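Local coordinates for cell division control protein 73 (PDB 3V46) that serves as a subunit of the PAF1 complex in RNA polymerase II transcription elongation, its Ras-like C-terminal domain promoting association of the complex with chromatin, at residues L54-K59 against R69-D74. Numbering follows the deposited sequence.
Sequences LVNIEK and RFIIVD
Val55 and Ile57 pair with Ile72 and Phe70 across the two strands of a beta hairpin, each couple joined by reciprocal backbone hydrogen bonds. In the first, Val55 N gives to Ile72 O at 2.9 Å while Ile72 N returns a bond to Val55 O; in the second, Phe70 N reaches Ile57 O at 2.8 Å and the answering Ile57 N to Phe70 O bond is longer. At the non-hydrogen-bonded pairs, Leu54 with Val73 and Asn56 with Ile71, the CA-H groups of Leu54 and Asn56 lean on the carbonyl oxygens of Ile72 and Phe70.

The face carrying Val55, Ile57, Phe70 and Ile72 is apolar, and beta-branched and aromatic residues suit an extended chain packed under helices. With its CG1 anti to the carbonyl carbon (chi1 -54°), Ile72 carries CD1 out from the sheet and back toward the Phe70 end, where it meets Ile57 CD1, its diagonal neighbour, at 3.5 Å, while its CB lies against Val55 CG2. Helix 149-166 packs on Ile57 and Phe70, and helix 32-38 on Val55 and Ile57. Lys59 CB touches the edge of the Phe70 ring, and its chain leads on to a cation-pi contact with Trp157.

On the other face, Leu54 CD2 is squeezed against Ile71 CG2 and Val73 CG1, both at 3.2 Å and tighter than usual. Farther along, polar residues suit the exposed surface. Arg69 NE makes a salt bridge of 2.7 Å to Glu58 OE1, approaching from above the carboxylate plane with a bent N-H...O angle of 137°; a water links Glu58 OE2 to Arg69 NH2. Another water donates to both Asn56 OD1 and Phe70 O.

Strand 54-59 is the sheet's outermost in this chain and strand 68-73 joins it to strand 16-18, so backbone bonds and the apolar face under the helices attach this edge to the Ras-like core, while on the opposite face charge and water take over at Asn56, Glu58 and Arg69.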
ATOM      1  N   LEU A  54      -6.977   7.403  -8.365  1.00 22.41           N
ATOM      2  CA  LEU A  54      -7.140   5.977  -8.564  1.00 20.36           C
ATOM      3  C   LEU A  54      -6.195   5.473  -9.637  1.00 21.91           C
ATOM      4  O   LEU A  54      -6.125   6.042 -10.735  1.00 25.93           O
ATOM      5  CB  LEU A  54      -8.588   5.674  -8.976  1.00 25.72           C
ATOM      6  CG  LEU A  54      -8.936   4.249  -9.430  1.00 33.71           C
ATOM      7  CD1 LEU A  54      -8.304   3.888 -10.766  1.00 37.30           C
ATOM      8  CD2 LEU A  54      -8.555   3.250  -8.389  1.00 34.38           C
ATOM      9  N   VAL A  55      -5.474   4.402  -9.324  1.00 18.57           N
ATOM     10  CA  VAL A  55      -4.740   3.671 -10.335  1.00 20.95           C
ATOM     11  C   VAL A  55      -5.034   2.183 -10.264  1.00 18.38           C
ATOM     12  O   VAL A  55      -5.441   1.652  -9.239  1.00 20.63           O
ATOM     13  CB  VAL A  55      -3.227   3.901 -10.267  1.00 26.96           C
ATOM     14  CG1 VAL A  55      -2.914   5.380 -10.385  1.00 28.83           C
ATOM     15  CG2 VAL A  55      -2.662   3.335  -9.005  1.00 28.63           C
ATOM     16  N   ASN A  56      -4.861   1.519 -11.392  1.00 21.19           N
ATOM     17  CA  ASN A  56      -5.062   0.095 -11.467  1.00 21.85           C
ATOM     18  C   ASN A  56      -3.749  -0.589 -11.790  1.00 21.35           C
ATOM     19  O   ASN A  56      -2.964  -0.084 -12.590  1.00 21.91           O
ATOM     20  CB  ASN A  56      -6.082  -0.223 -12.558  1.00 29.99           C
ATOM     21  CG  ASN A  56      -7.413   0.438 -12.308  1.00 33.84           C
ATOM     22  OD1 ASN A  56      -8.239  -0.070 -11.551  1.00 34.21           O
ATOM     23  ND2 ASN A  56      -7.623   1.591 -12.931  1.00 40.18           N
ATOM     24  N   ILE A  57      -3.519  -1.736 -11.161  1.00 18.12           N
ATOM     25  CA  ILE A  57      -2.355  -2.558 -11.442  1.00 18.78           C
ATOM     26  C   ILE A  57      -2.791  -4.010 -11.493  1.00 19.14           C
ATOM     27  O   ILE A  57      -3.457  -4.495 -10.577  1.00 22.87           O
ATOM     28  CB  ILE A  57      -1.261  -2.394 -10.353  1.00 20.59           C
ATOM     29  CG1 ILE A  57      -0.654  -0.989 -10.394  1.00 25.88           C
ATOM     30  CG2 ILE A  57      -0.154  -3.424 -10.540  1.00 27.11           C
ATOM     31  CD1 ILE A  57       0.467  -0.777  -9.368  1.00 27.19           C
ATOM     32  N   GLU A  58      -2.423  -4.709 -12.564  1.00 17.97           N
ATOM     33  CA  GLU A  58      -2.678  -6.130 -12.654  1.00 20.57           C
ATOM     34  C   GLU A  58      -1.377  -6.864 -12.351  1.00 18.79           C
ATOM     35  O   GLU A  58      -0.303  -6.469 -12.820  1.00 18.37           O
ATOM     36  CB  GLU A  58      -3.187  -6.492 -14.051  1.00 25.20           C
ATOM     37  CG  GLU A  58      -3.528  -7.955 -14.210  1.00 28.38           C
ATOM     38  CD  GLU A  58      -4.461  -8.237 -15.391  1.00 29.89           C
ATOM     39  OE1 GLU A  58      -5.380  -7.443 -15.675  1.00 29.05           O
ATOM     40  OE2 GLU A  58      -4.265  -9.259 -16.040  1.00 30.41           O
ATOM     41  N   LYS A  59      -1.476  -7.919 -11.552  1.00 18.87           N
ATOM     42  CA  LYS A  59      -0.329  -8.715 -11.161  1.00 19.79           C
ATOM     43  C   LYS A  59      -0.580 -10.191 -11.402  1.00 19.70           C
ATOM     44  O   LYS A  59      -1.608 -10.738 -11.000  1.00 20.40           O
ATOM     45  CB  LYS A  59      -0.016  -8.498  -9.678  1.00 19.66           C
ATOM     46  CG  LYS A  59       1.150  -9.332  -9.141  1.00 20.31           C
ATOM     47  CD  LYS A  59       2.469  -8.872  -9.734  1.00 23.20           C
ATOM     48  CE  LYS A  59       3.646  -9.606  -9.104  1.00 26.17           C
ATOM     49  NZ  LYS A  59       4.924  -9.249  -9.763  1.00 29.07           N
ATOM     50  N   ARG A  69      -6.292  -8.035 -10.232  1.00 19.28           N
ATOM     51  CA  ARG A  69      -6.333  -6.627 -10.572  1.00 20.75           C
ATOM     52  C   ARG A  69      -6.613  -5.849  -9.310  1.00 18.73           C
ATOM     53  O   ARG A  69      -7.641  -6.046  -8.659  1.00 21.03           O
ATOM     54  CB  ARG A  69      -7.421  -6.340 -11.602  1.00 24.51           C
ATOM     55  CG  ARG A  69      -7.190  -6.988 -12.963  1.00 28.65           C
ATOM     56  CD  ARG A  69      -8.269  -6.580 -13.960  1.00 33.67           C
ATOM     57  NE  ARG A  69      -8.081  -7.243 -15.244  1.00 37.38           N
ATOM     58  CZ  ARG A  69      -8.946  -7.184 -16.253  1.00 37.87           C
ATOM     59  NH1 ARG A  69     -10.069  -6.492 -16.126  1.00 42.23           N
ATOM     60  NH2 ARG A  69      -8.690  -7.824 -17.389  1.00 38.98           N
ATOM     61  N   PHE A  70      -5.670  -4.992  -8.949  1.00 17.99           N
ATOM     62  CA  PHE A  70      -5.803  -4.124  -7.791  1.00 15.69           C
ATOM     63  C   PHE A  70      -6.360  -2.764  -8.136  1.00 16.47           C
ATOM     64  O   PHE A  70      -5.994  -2.160  -9.141  1.00 19.44           O
ATOM     65  CB  PHE A  70      -4.444  -3.926  -7.111  1.00 14.87           C
ATOM     66  CG  PHE A  70      -3.858  -5.184  -6.562  1.00 13.78           C
ATOM     67  CD1 PHE A  70      -4.175  -5.611  -5.281  1.00 15.20           C
ATOM     68  CD2 PHE A  70      -2.985  -5.949  -7.324  1.00 17.60           C
ATOM     69  CE1 PHE A  70      -3.638  -6.782  -4.769  1.00 16.44           C
ATOM     70  CE2 PHE A  70      -2.446  -7.112  -6.816  1.00 18.40           C
ATOM     71  CZ  PHE A  70      -2.773  -7.530  -5.539  1.00 19.36           C
ATOM     72  N   ILE A  71      -7.243  -2.289  -7.272  1.00 15.76           N
ATOM     73  CA  ILE A  71      -7.681  -0.908  -7.283  1.00 17.06           C
ATOM     74  C   ILE A  71      -6.888  -0.205  -6.193  1.00 16.14           C
ATOM     75  O   ILE A  71      -6.954  -0.590  -5.033  1.00 17.80           O
ATOM     76  CB  ILE A  71      -9.176  -0.828  -6.975  1.00 19.49           C
ATOM     77  CG1 ILE A  71      -9.969  -1.580  -8.056  1.00 24.56           C
ATOM     78  CG2 ILE A  71      -9.629   0.615  -6.882  1.00 22.34           C
ATOM     79  CD1 ILE A  71     -11.395  -1.839  -7.672  1.00 29.07           C
ATOM     80  N   ILE A  72      -6.131   0.815  -6.566  1.00 15.63           N
ATOM     81  CA  ILE A  72      -5.240   1.509  -5.635  1.00 15.51           C
ATOM     82  C   ILE A  72      -5.712   2.949  -5.549  1.00 15.63           C
ATOM     83  O   ILE A  72      -5.728   3.665  -6.541  1.00 16.12           O
ATOM     84  CB  ILE A  72      -3.788   1.446  -6.118  1.00 16.42           C
ATOM     85  CG1 ILE A  72      -3.390  -0.016  -6.360  1.00 17.63           C
ATOM     86  CG2 ILE A  72      -2.857   2.127  -5.103  1.00 17.69           C
ATOM     87  CD1 ILE A  72      -1.989  -0.215  -6.883  1.00 18.84           C
ATOM     88  N   VAL A  73      -6.153   3.356  -4.369  1.00 14.50           N
ATOM     89  CA  VAL A  73      -6.813   4.641  -4.225  1.00 14.14           C
ATOM     90  C   VAL A  73      -6.226   5.446  -3.095  1.00 13.53           C
ATOM     91  O   VAL A  73      -5.811   4.885  -2.082  1.00 13.36           O
ATOM     92  CB  VAL A  73      -8.331   4.490  -4.005  1.00 18.05           C
ATOM     93  CG1 VAL A  73      -9.007   4.091  -5.290  1.00 24.14           C
ATOM     94  CG2 VAL A  73      -8.644   3.485  -2.897  1.00 17.10           C
ATOM     95  N   ASP A  74      -6.245   6.772  -3.250  1.00 14.91           N
ATOM     96  CA  ASP A  74      -5.710   7.681  -2.232  1.00 15.29           C
ATOM     97  C   ASP A  74      -6.793   8.298  -1.362  1.00 15.70           C
ATOM     98  O   ASP A  74      -6.531   9.224  -0.602  1.00 18.36           O
ATOM     99  CB  ASP A  74      -4.829   8.776  -2.856  1.00 16.23           C
ATOM    100  CG  ASP A  74      -5.614   9.832  -3.636  1.00 18.86           C
ATOM    101  OD1 ASP A  74      -6.852   9.771  -3.700  1.00 19.42           O
ATOM    102  OD2 ASP A  74      -4.972  10.756  -4.185  1.00 22.42           O
TER
HETATM  103  O   HOH W   1      -7.603  -2.774 -11.558  1.00 32.39           O
HETATM  104  O   HOH W   2      -6.984 -10.159 -16.551  1.00 33.87           O